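PDB 4AZI: beta-n-acetylhexosaminidase from Streptococcus pneumoniae, which hydrolyses terminal beta-linked N-acetylhexosamine residues as a family 20 glycoside hydrolase, probably trimming N-acetylglucosamine from the non-reducing ends of glycans. Local coordinates for residues F231-K236 against Y257-P262; I247-K252 against Q308-K313; F241-L246 against A266-K271. The protein carries 2 engineered substitutions. All coordinates share one frame; numbering follows the deposited sequence.

Contact 1: residues F231-K236 against Y257-P262; sequences FYYEDK and YNLASP
This is a buried loop-to-loop contact on the active-site side of the barrel. Residues 231-236 follow strand 223-227, and residues 257-262 follow strand 246-249. Backbone groups of the second loop do most of the polar work. Asn258 N donates to Tyr233 OH at 3.0 Å, with an N-H...O angle of 158°. The Tyr233 ring also lies under the Asn258 carbonyl, whose O sits 3.4 Å above the ring plane, displaced toward the rim. Leu259 CD2 meets the same ring at its edge. Tyr233 CG stands anti to the backbone N (chi1 -177°), which carries the ring along residues 257-259. Glu234 N makes a weak bond to Asn258 O, and the Glu234 and Asn258 side chains run side by side, CG against CB at 3.5 Å. At the other end, Asp235 OD1 accepts from Ser261 N at 3.1 Å through its syn lone pair. Water 3 donates to Leu259 O and, weakly, to Asp235 OD2. Ser261 OG caps Tyr264 N, so Ser261 is the N-cap of helix 262-267. Between these grips, Ala260 CB presses on Tyr232 O at 3.2 Å. Water 1 joins Phe231 O to Ala260 N. Asn258 is the centre of an inverse gamma turn. Just before it, Tyr257 turns its ring from this interface toward the bound inhibitor, and its OH hydrogen-bonds to Asp229 and Trp194. The arrangement is typical of a TIM barrel, where loops after successive parallel strands pack together and build the rim of the substrate pocket.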
loop_
_atom_site.group_PDB
_atom_site.type_symbol
_atom_site.label_atom_id
_atom_site.label_comp_id
_atom_site.label_asym_id
_atom_site.label_seq_id
_atom_site.Cartn_x
_atom_site.Cartn_y
_atom_site.Cartn_z
ATOM N N PHE A 231 -11.569 -7.552 10.100
ATOM C CA PHE A 231 -12.521 -6.624 10.713
ATOM C C PHE A 231 -13.959 -7.134 10.676
ATOM O O PHE A 231 -14.520 -7.369 9.602
ATOM C CB PHE A 231 -12.417 -5.235 10.066
ATOM C CG PHE A 231 -11.166 -4.479 10.439
ATOM C CD1 PHE A 231 -9.937 -4.805 9.866
ATOM C CD2 PHE A 231 -11.216 -3.445 11.369
ATOM C CE1 PHE A 231 -8.783 -4.113 10.216
ATOM C CE2 PHE A 231 -10.070 -2.742 11.718
ATOM C CZ PHE A 231 -8.847 -3.076 11.141
ATOM N N TYR A 232 -14.546 -7.280 11.857
ATOM C CA TYR A 232 -15.913 -7.771 12.015
ATOM C C TYR A 232 -16.173 -9.013 11.185
ATOM O O TYR A 232 -17.083 -9.047 10.362
ATOM C CB TYR A 232 -16.916 -6.652 11.712
ATOM C CG TYR A 232 -16.831 -5.563 12.750
ATOM C CD1 TYR A 232 -17.596 -5.629 13.910
ATOM C CD2 TYR A 232 -15.959 -4.489 12.594
ATOM C CE1 TYR A 232 -17.501 -4.653 14.878
ATOM C CE2 TYR A 232 -15.865 -3.502 13.555
ATOM C CZ TYR A 232 -16.643 -3.593 14.695
ATOM O OH TYR A 232 -16.562 -2.634 15.662
ATOM N N TYR A 233 -15.345 -10.031 11.396
ATOM C CA TYR A 233 -15.431 -11.268 10.617
ATOM C C TYR A 233 -16.847 -11.818 10.705
ATOM O O TYR A 233 -17.470 -11.774 11.772
ATOM C CB TYR A 233 -14.412 -12.292 11.124
ATOM C CG TYR A 233 -14.368 -13.581 10.330
ATOM C CD1 TYR A 233 -13.777 -13.630 9.063
ATOM C CD2 TYR A 233 -14.898 -14.756 10.855
ATOM C CE1 TYR A 233 -13.722 -14.822 8.342
ATOM C CE2 TYR A 233 -14.855 -15.948 10.145
ATOM C CZ TYR A 233 -14.271 -15.977 8.891
ATOM O OH TYR A 233 -14.236 -17.161 8.197
ATOM N N GLU A 234 -17.353 -12.277 9.562
ATOM C CA GLU A 234 -18.698 -12.869 9.424
ATOM C C GLU A 234 -19.859 -11.971 9.905
ATOM O O GLU A 234 -20.874 -12.468 10.409
ATOM C CB GLU A 234 -18.746 -14.281 10.045
ATOM C CG GLU A 234 -19.494 -15.295 9.175
ATOM C CD GLU A 234 -19.403 -16.727 9.679
ATOM O OE1 GLU A 234 -18.420 -17.083 10.367
ATOM O OE2 GLU A 234 -20.321 -17.513 9.378
ATOM N N ASP A 235 -19.696 -10.657 9.719
ATOM C CA ASP A 235 -20.688 -9.629 10.087
ATOM C C ASP A 235 -21.135 -9.693 11.558
ATOM O O ASP A 235 -22.281 -9.391 11.861
ATOM C CB ASP A 235 -21.936 -9.674 9.171
ATOM C CG ASP A 235 -21.613 -9.533 7.692
ATOM O OD1 ASP A 235 -20.543 -8.975 7.336
ATOM O OD2 ASP A 235 -22.463 -9.974 6.878
ATOM N N LYS A 236 -20.233 -10.095 12.453
ATOM C CA LYS A 236 -20.527 -10.210 13.887
ATOM C C LYS A 236 -19.830 -9.077 14.629
ATOM O O LYS A 236 -18.770 -8.623 14.207
ATOM C CB LYS A 236 -20.048 -11.560 14.440
ATOM C CG LYS A 236 -20.633 -12.799 13.763
ATOM C CD LYS A 236 -22.038 -13.137 14.257
ATOM C CE LYS A 236 -22.498 -14.508 13.759
ATOM N NZ LYS A 236 -23.893 -14.869 14.176
ATOM N N TYR A 257 -14.130 -18.461 3.853
ATOM C CA TYR A 257 -13.312 -17.348 4.313
ATOM C C TYR A 257 -14.323 -16.215 4.379
ATOM O O TYR A 257 -14.435 -15.412 3.454
ATOM C CB TYR A 257 -12.171 -17.070 3.327
ATOM C CG TYR A 257 -11.045 -16.188 3.847
ATOM C CD1 TYR A 257 -10.200 -16.619 4.870
ATOM C CD2 TYR A 257 -10.798 -14.934 3.280
ATOM C CE1 TYR A 257 -9.159 -15.819 5.323
ATOM C CE2 TYR A 257 -9.759 -14.130 3.731
ATOM C CZ TYR A 257 -8.948 -14.577 4.752
ATOM O OH TYR A 257 -7.924 -13.779 5.199
ATOM N N ASN A 258 -15.096 -16.212 5.468
ATOM C CA ASN A 258 -16.355 -15.461 5.579
ATOM C C ASN A 258 -16.221 -14.001 6.019
ATOM O O ASN A 258 -16.731 -13.606 7.073
ATOM C CB ASN A 258 -17.324 -16.182 6.523
ATOM C CG ASN A 258 -17.734 -17.551 6.014
ATOM O OD1 ASN A 258 -18.025 -18.444 6.803
ATOM N ND2 ASN A 258 -17.773 -17.717 4.697
ATOM N N LEU A 259 -15.577 -13.197 5.184
ATOM C CA LEU A 259 -15.278 -11.813 5.549
ATOM C C LEU A 259 -16.532 -10.956 5.687
ATOM O O LEU A 259 -17.591 -11.297 5.151
ATOM C CB LEU A 259 -14.293 -11.200 4.545
ATOM C CG LEU A 259 -13.151 -12.142 4.156
ATOM C CD1 LEU A 259 -12.184 -11.482 3.170
ATOM C CD2 LEU A 259 -12.436 -12.638 5.414
ATOM N N ALA A 260 -16.419 -9.869 6.443
ATOM C CA ALA A 260 -17.480 -8.875 6.515
ATOM C C ALA A 260 -17.749 -8.314 5.124
ATOM O O ALA A 260 -16.840 -8.203 4.298
ATOM C CB ALA A 260 -17.115 -7.753 7.482
ATOM N N SER A 261 -19.007 -7.998 4.855
ATOM C CA SER A 261 -19.358 -7.371 3.596
ATOM C C SER A 261 -18.988 -5.894 3.671
ATOM O O SER A 261 -18.883 -5.339 4.776
ATOM C CB SER A 261 -20.851 -7.527 3.323
ATOM O OG SER A 261 -21.607 -6.801 4.271
ATOM N N PRO A 262 -18.789 -5.254 2.505
ATOM C CA PRO A 262 -18.585 -3.806 2.495
ATOM C C PRO A 262 -19.810 -3.084 3.049
ATOM O O PRO A 262 -19.655 -2.074 3.742
ATOM C CB PRO A 262 -18.387 -3.470 1.008
ATOM C CG PRO A 262 -18.123 -4.759 0.334
ATOM C CD PRO A 262 -18.781 -5.824 1.147
HETATM O O HOH W 1 -13.905 -9.492 7.660
HETATM O O HOH W 2 -23.458 -7.906 5.367
HETATM O O HOH W 3 -20.530 -10.888 4.989
#

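Contact 2: residues I247-K252 against Q308-K313; sequences ISYWSK and QLASTK. With OAN (O-(2-acetamido-2-deoxy D-glucopyranosylidene) amino-N-phenylcarbamate), chain C.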
loop_
_atom_site.group_PDB
_atom_site.type_symbol
_atom_site.label_atom_id
_atom_site.label_comp_id
_atom_site.label_asym_id
_atom_site.label_seq_id
_atom_site.Cartn_x
_atom_site.Cartn_y
_atom_site.Cartn_z
ATOM N N ILE A 247 -10.157 1.356 5.468
ATOM C CA ILE A 247 -10.172 -0.073 5.145
ATOM C C ILE A 247 -9.766 -0.303 3.677
ATOM O O ILE A 247 -10.435 0.153 2.741
ATOM C CB ILE A 247 -11.549 -0.717 5.435
ATOM C CG1 ILE A 247 -12.033 -0.472 6.894
ATOM C CG2 ILE A 247 -11.566 -2.184 5.057
ATOM C CD1 ILE A 247 -11.361 -1.305 7.969
ATOM N N SER A 248 -8.666 -1.007 3.473
ATOM C CA SER A 248 -8.291 -1.387 2.120
ATOM C C SER A 248 -9.095 -2.637 1.761
ATOM O O SER A 248 -8.722 -3.745 2.137
ATOM C CB SER A 248 -6.781 -1.604 2.020
ATOM O OG SER A 248 -6.421 -2.099 0.748
ATOM N N TYR A 249 -10.223 -2.443 1.073
ATOM C CA TYR A 249 -11.163 -3.540 0.794
ATOM C C TYR A 249 -10.884 -4.203 -0.541
ATOM O O TYR A 249 -11.023 -3.583 -1.596
ATOM C CB TYR A 249 -12.642 -3.089 0.862
ATOM C CG TYR A 249 -13.571 -4.267 1.106
ATOM C CD1 TYR A 249 -13.896 -5.157 0.071
ATOM C CD2 TYR A 249 -14.092 -4.521 2.376
ATOM C CE1 TYR A 249 -14.722 -6.254 0.295
ATOM C CE2 TYR A 249 -14.912 -5.619 2.606
ATOM C CZ TYR A 249 -15.217 -6.486 1.559
ATOM O OH TYR A 249 -16.037 -7.576 1.777
ATOM N N TRP A 250 -10.509 -5.480 -0.492
ATOM C CA TRP A 250 -10.094 -6.191 -1.693
ATOM C C TRP A 250 -11.000 -7.342 -2.078
ATOM O O TRP A 250 -11.084 -7.685 -3.247
ATOM C CB TRP A 250 -8.649 -6.649 -1.554
ATOM C CG TRP A 250 -8.485 -7.713 -0.516
ATOM C CD1 TRP A 250 -8.381 -7.546 0.863
ATOM C CD2 TRP A 250 -8.455 -9.153 -0.733
ATOM N NE1 TRP A 250 -8.275 -8.756 1.490
ATOM C CE2 TRP A 250 -8.314 -9.763 0.593
ATOM C CE3 TRP A 250 -8.520 -9.971 -1.848
ATOM C CZ2 TRP A 250 -8.236 -11.133 0.764
ATOM C CZ3 TRP A 250 -8.445 -11.353 -1.664
ATOM C CH2 TRP A 250 -8.311 -11.921 -0.387
ATOM N N SER A 251 -11.670 -7.953 -1.100
ATOM C CA SER A 251 -12.557 -9.115 -1.340
ATOM C C SER A 251 -13.422 -9.432 -0.113
ATOM O O SER A 251 -13.050 -9.115 1.023
ATOM C CB SER A 251 -11.734 -10.347 -1.777
ATOM O OG SER A 251 -12.477 -11.554 -1.790
ATOM N N LYS A 252 -14.584 -10.038 -0.352
ATOM C CA LYS A 252 -15.448 -10.504 0.732
ATOM C C LYS A 252 -15.127 -11.969 1.056
ATOM O O LYS A 252 -15.719 -12.579 1.948
ATOM C CB LYS A 252 -16.923 -10.324 0.372
ATOM C CG LYS A 252 -17.887 -10.620 1.515
ATOM C CD LYS A 252 -19.326 -10.263 1.172
ATOM C CE LYS A 252 -20.079 -11.368 0.431
ATOM N NZ LYS A 252 -20.425 -12.557 1.280
ATOM N N GLN A 308 -16.539 0.512 -7.772
ATOM C CA GLN A 308 -17.172 -0.747 -7.364
ATOM C C GLN A 308 -16.367 -1.529 -6.325
ATOM O O GLN A 308 -15.278 -1.996 -6.607
ATOM C CB GLN A 308 -17.496 -1.616 -8.572
ATOM C CG GLN A 308 -18.140 -2.936 -8.207
ATOM C CD GLN A 308 -18.783 -3.604 -9.397
ATOM O OE1 GLN A 308 -19.743 -3.086 -9.970
ATOM N NE2 GLN A 308 -18.264 -4.772 -9.771
ATOM N N LEU A 309 -16.910 -1.668 -5.120
ATOM C CA LEU A 309 -16.259 -2.484 -4.097
ATOM C C LEU A 309 -16.489 -3.961 -4.408
ATOM O O LEU A 309 -17.531 -4.326 -4.960
ATOM C CB LEU A 309 -16.756 -2.119 -2.695
ATOM C CG LEU A 309 -16.288 -0.745 -2.191
ATOM C CD1 LEU A 309 -17.257 -0.174 -1.177
ATOM C CD2 LEU A 309 -14.887 -0.814 -1.608
ATOM N N ALA A 310 -15.505 -4.797 -4.084
ATOM C CA ALA A 310 -15.596 -6.241 -4.336
ATOM C C ALA A 310 -16.827 -6.829 -3.662
ATOM O O ALA A 310 -17.163 -6.437 -2.551
ATOM C CB ALA A 310 -14.335 -6.944 -3.852
ATOM N N SER A 311 -17.471 -7.781 -4.344
ATOM C CA SER A 311 -18.738 -8.411 -3.906
ATOM C C SER A 311 -19.989 -7.527 -4.030
ATOM O O SER A 311 -21.068 -7.893 -3.545
ATOM C CB SER A 311 -18.631 -9.007 -2.485
ATOM O OG SER A 311 -18.776 -8.017 -1.474
ATOM N N THR A 312 -19.853 -6.367 -4.676
ATOM C CA THR A 312 -20.994 -5.477 -4.894
ATOM C C THR A 312 -21.138 -5.087 -6.357
ATOM O O THR A 312 -20.159 -5.074 -7.117
ATOM C CB THR A 312 -20.923 -4.171 -4.059
ATOM O OG1 THR A 312 -19.831 -3.360 -4.519
ATOM C CG2 THR A 312 -20.777 -4.462 -2.568
ATOM N N LYS A 313 -22.371 -4.758 -6.736
ATOM C CA LYS A 313 -22.694 -4.335 -8.092
ATOM C C LYS A 313 -22.983 -2.830 -8.096
ATOM O O LYS A 313 -24.001 -2.378 -7.551
ATOM C CB LYS A 313 -23.891 -5.134 -8.617
ATOM C CG LYS A 313 -24.336 -4.797 -10.030
ATOM C CD LYS A 313 -25.495 -5.695 -10.451
ATOM C CE LYS A 313 -26.064 -5.301 -11.804
ATOM N NZ LYS A 313 -24.999 -5.313 -12.843
HETATM C CAH OAN C . -4.640 -8.389 0.937
HETATM C CAG OAN C . -4.144 -9.351 -0.153
HETATM O OAN OAN C . -4.411 -9.140 -1.327
HETATM N NAI OAN C . -3.438 -10.396 0.283
HETATM C CAB OAN C . -2.850 -11.439 -0.584
HETATM C CAC OAN C . -1.505 -10.957 -1.130
HETATM O OAJ OAN C . -0.486 -11.185 -0.148
HETATM C CAD OAN C . -1.145 -11.674 -2.422
HETATM O OAK OAN C . 0.122 -11.188 -2.842
HETATM C CAE OAN C . -2.200 -11.354 -3.492
HETATM C CAF OAN C . -1.985 -12.057 -4.836
HETATM O OAM OAN C . -2.125 -13.473 -4.687
HETATM O OAL OAN C . -3.554 -11.645 -3.052
HETATM C CAA OAN C . -3.804 -11.857 -1.723
HETATM N NAY OAN C . -4.943 -12.445 -1.424
HETATM O OAQ OAN C . -5.734 -12.791 -2.480
HETATM C CAP OAN C . -6.498 -13.904 -2.272
HETATM O OAR OAN C . -7.301 -14.263 -3.135
HETATM N NAO OAN C . -6.313 -14.555 -1.113
HETATM C CAS OAN C . -6.994 -15.639 -0.710
HETATM C CAT OAN C . -7.576 -15.612 0.558
HETATM C CAU OAN C . -8.292 -16.710 1.032
HETATM C CAV OAN C . -8.433 -17.845 0.236
HETATM C CAW OAN C . -7.850 -17.883 -1.039
HETATM C CAX OAN C . -7.129 -16.783 -1.512
HETATM O O HOH W 4 -13.107 -3.728 -3.322
#
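Ala310 CB sits over the backbone of residues 250-251, 3.4 Å from Trp250 O and 3.8 Å from Ser251 CA. Tyr249 flanks it. The Tyr249 ring approaches Ala310 with CE1, which is 3.8 Å from Ala310 O and a little farther from Ala310 CB, while Tyr249 CB touches Leu309 CD2. The direct contacts are van der Waals, and water 4 adds a polar link: it donates to Tyr249 O and accepts from Ala310 N. Further out, Lys252 lies across Ser311. Its CB and CD both come 3.5 Å from Ser311 OG, and the chain then bends at chi3 and chi4, taking NZ away. The facing loop is shaped by a type II beta turn from Leu309 to Thr312, closed by Thr312 N donating to Leu309 O at 3.1 Å. Thr312 OG1 also approaches Leu309 O, at an unusually short distance.

Trp250 points the other way, into the sugar pocket. The inhibitor's acetamido methyl, CAH, lies 3.7 Å above one face of the indole, and Ser251 CB covers part of the opposite face. The carbamate oxygen OAQ comes within 3.2 Å of Trp250 CZ3. Trp250 NE1 is hydrogen-bonded to Asp229, which probably helps to hold the indole in place. One backbone stretch thus serves the pocket with Trp250 and the outer loop with Tyr249. Strand 246-249 lies between strands 223-227 and 271-282 in the barrel. Leu309 also packs on Phe272 and Thr321 of the next two strands, and Pro262 of helix 262-267 touches Tyr249 and Ser311.

Contact 3: residues F241-L246 against A266-K271; sequences FDKDVL and ASKGYK
The backbones draw closest at their C-terminal ends, where Leu246 and Lys271 have CA atoms 5.6 Å apart as they enter neighbouring parallel strands. Two waters bridge the backbones. Water 5 donates to Lys243 O and Gly269 O. Water 6 donates to Val245 O and accepts from Lys271 N. Gly269 ends helix 262-267 in a Schellman motif, with positive phi (94°). The chain then runs into strand 271-282, so residues 266-271 form the turn between helix and strand in a beta-alpha-beta unit of the TIM barrel. Residues 241-246 lead into the preceding strand, 246-249. Tyr270 lies between the segments. With CG beside its own backbone N (chi1 -75°), the ring reaches across residues 242-245, and its OH donates to Asp242 O at 2.8 Å. The hydroxyl comes from above the carbonyl plane, 58° out of it. Val245 O lies at the ring edge, 3.5 Å from Tyr270 CD1. Phe241 CB abuts the hydroxyl at 3.3 Å. Lys243 bends at chi2 and chi4, passing CD by Lys268 O at 3.5 Å and returning NZ to Phe241 O. Asp242 OD1 accepts from Asp244 N in an Asx turn, and Asp242 OD2 forms a salt bridge with Lys218.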
loop_
_atom_site.group_PDB
_atom_site.type_symbol
_atom_site.label_atom_id
_atom_site.label_comp_id
_atom_site.label_asym_id
_atom_site.label_seq_id
_atom_site.Cartn_x
_atom_site.Cartn_y
_atom_site.Cartn_z
ATOM N N PHE A 241 -13.941 -3.116 16.873
ATOM C CA PHE A 241 -12.721 -2.585 16.250
ATOM C C PHE A 241 -12.734 -1.058 16.207
ATOM O O PHE A 241 -13.808 -0.444 16.227
ATOM C CB PHE A 241 -12.521 -3.165 14.844
ATOM C CG PHE A 241 -12.145 -4.625 14.828
ATOM C CD1 PHE A 241 -13.119 -5.615 14.972
ATOM C CD2 PHE A 241 -10.816 -5.017 14.659
ATOM C CE1 PHE A 241 -12.770 -6.963 14.959
ATOM C CE2 PHE A 241 -10.463 -6.366 14.634
ATOM C CZ PHE A 241 -11.442 -7.342 14.790
ATOM N N ASP A 242 -11.533 -0.470 16.175
ATOM C CA ASP A 242 -11.302 0.979 16.031
ATOM C C ASP A 242 -12.024 1.480 14.776
ATOM O O ASP A 242 -11.808 0.963 13.681
ATOM C CB ASP A 242 -9.783 1.231 15.934
ATOM C CG ASP A 242 -9.403 2.718 15.911
ATOM O OD1 ASP A 242 -10.002 3.489 15.147
ATOM O OD2 ASP A 242 -8.464 3.120 16.634
ATOM N N LYS A 243 -12.895 2.473 14.923
ATOM C CA LYS A 243 -13.675 2.931 13.763
ATOM C C LYS A 243 -12.912 3.891 12.826
ATOM O O LYS A 243 -13.383 4.181 11.735
ATOM C CB LYS A 243 -15.012 3.541 14.186
ATOM C CG LYS A 243 -15.887 2.651 15.065
ATOM C CD LYS A 243 -16.158 1.284 14.449
ATOM C CE LYS A 243 -17.032 0.446 15.363
ATOM N NZ LYS A 243 -16.398 0.193 16.694
ATOM N N ASP A 244 -11.740 4.363 13.244
ATOM C CA ASP A 244 -10.965 5.344 12.450
ATOM C C ASP A 244 -10.099 4.769 11.338
ATOM O O ASP A 244 -9.530 5.524 10.565
ATOM C CB ASP A 244 -10.057 6.188 13.349
ATOM C CG ASP A 244 -10.825 7.036 14.331
ATOM O OD1 ASP A 244 -11.949 7.468 14.015
ATOM O OD2 ASP A 244 -10.281 7.275 15.423
ATOM N N VAL A 245 -9.979 3.447 11.276
ATOM C CA VAL A 245 -9.126 2.790 10.272
ATOM C C VAL A 245 -9.689 2.958 8.857
ATOM O O VAL A 245 -10.863 2.715 8.635
ATOM C CB VAL A 245 -8.932 1.287 10.602
ATOM C CG1 VAL A 245 -8.163 0.571 9.489
ATOM C CG2 VAL A 245 -8.229 1.120 11.958
ATOM N N LEU A 246 -8.844 3.384 7.914
ATOM C CA LEU A 246 -9.184 3.357 6.493
ATOM C C LEU A 246 -9.073 1.915 6.001
ATOM O O LEU A 246 -8.026 1.306 6.126
ATOM C CB LEU A 246 -8.257 4.273 5.695
ATOM C CG LEU A 246 -8.435 4.293 4.172
ATOM C CD1 LEU A 246 -9.783 4.878 3.745
ATOM C CD2 LEU A 246 -7.292 5.046 3.519
ATOM N N ALA A 266 -19.465 -0.505 6.140
ATOM C CA ALA A 266 -20.003 0.852 5.963
ATOM C C ALA A 266 -20.976 1.210 7.079
ATOM O O ALA A 266 -20.940 2.335 7.615
ATOM C CB ALA A 266 -20.675 1.000 4.605
ATOM N N SER A 267 -21.821 0.234 7.437
ATOM C CA SER A 267 -22.807 0.378 8.504
ATOM C C SER A 267 -22.151 0.693 9.859
ATOM O O SER A 267 -22.727 1.404 10.682
ATOM C CB SER A 267 -23.716 -0.867 8.581
ATOM O OG SER A 267 -23.103 -1.953 9.262
ATOM N N LYS A 268 -20.930 0.199 10.059
ATOM C CA LYS A 268 -20.140 0.472 11.267
ATOM C C LYS A 268 -19.370 1.793 11.218
ATOM O O LYS A 268 -18.588 2.083 12.130
ATOM C CB LYS A 268 -19.144 -0.671 11.527
ATOM C CG LYS A 268 -19.769 -1.979 11.979
ATOM C CD LYS A 268 -20.260 -1.895 13.415
ATOM C CE LYS A 268 -20.852 -3.219 13.846
ATOM N NZ LYS A 268 -21.616 -3.070 15.112
ATOM N N GLY A 269 -19.572 2.564 10.152
ATOM C CA GLY A 269 -18.932 3.871 9.972
ATOM C C GLY A 269 -17.634 3.892 9.164
ATOM O O GLY A 269 -17.005 4.931 9.039
ATOM N N TYR A 270 -17.226 2.760 8.610
ATOM C CA TYR A 270 -15.913 2.695 7.949
ATOM C C TYR A 270 -15.865 3.390 6.591
ATOM O O TYR A 270 -16.874 3.473 5.894
ATOM C CB TYR A 270 -15.448 1.249 7.806
ATOM C CG TYR A 270 -14.964 0.639 9.096
ATOM C CD1 TYR A 270 -13.804 1.098 9.697
ATOM C CD2 TYR A 270 -15.667 -0.394 9.718
ATOM C CE1 TYR A 270 -13.333 0.546 10.867
ATOM C CE2 TYR A 270 -15.210 -0.950 10.905
ATOM C CZ TYR A 270 -14.035 -0.469 11.471
ATOM O OH TYR A 270 -13.544 -0.987 12.641
ATOM N N LYS A 271 -14.685 3.897 6.235
ATOM C CA LYS A 271 -14.432 4.438 4.901
ATOM C C LYS A 271 -13.473 3.515 4.164
ATOM O O LYS A 271 -12.648 2.863 4.793
ATOM C CB LYS A 271 -13.840 5.838 4.998
ATOM C CG LYS A 271 -14.808 6.858 5.572
ATOM C CD LYS A 271 -14.126 7.769 6.569
ATOM C CE LYS A 271 -13.495 8.979 5.892
ATOM N NZ LYS A 271 -14.485 10.036 5.535
HETATM O O HOH W 5 -14.408 5.971 9.822
HETATM O O HOH W 6 -12.668 4.628 8.226
#

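How the contacts relate
The three contacts gather round strand 246-249, and their segments alternate along the chain; residues 308-313 come from the later loop before strand 321-329. Contacts 1 and 2, with centres 12 Å apart, meet where Tyr249 OH hydrogen-bonds to Ala260 O at 2.7 Å. Contact 3 joins contact 1 through Tyr232 OH and Phe241 N (2.9 Å), and contact 2 through Ile247 N and Lys271 O (3.0 Å). Contacts 1 and 2 each send one aromatic residue, Tyr257 and Trp250, to the inhibitor. Tyr257 OH and Trp250 NE1 both hydrogen-bond to Asp229. Contact 3 lies toward the start of strand 246-249: its Val245 side chain is about 13 Å from the inhibitor, whereas that of Asp242 is about 6 Å from bicine.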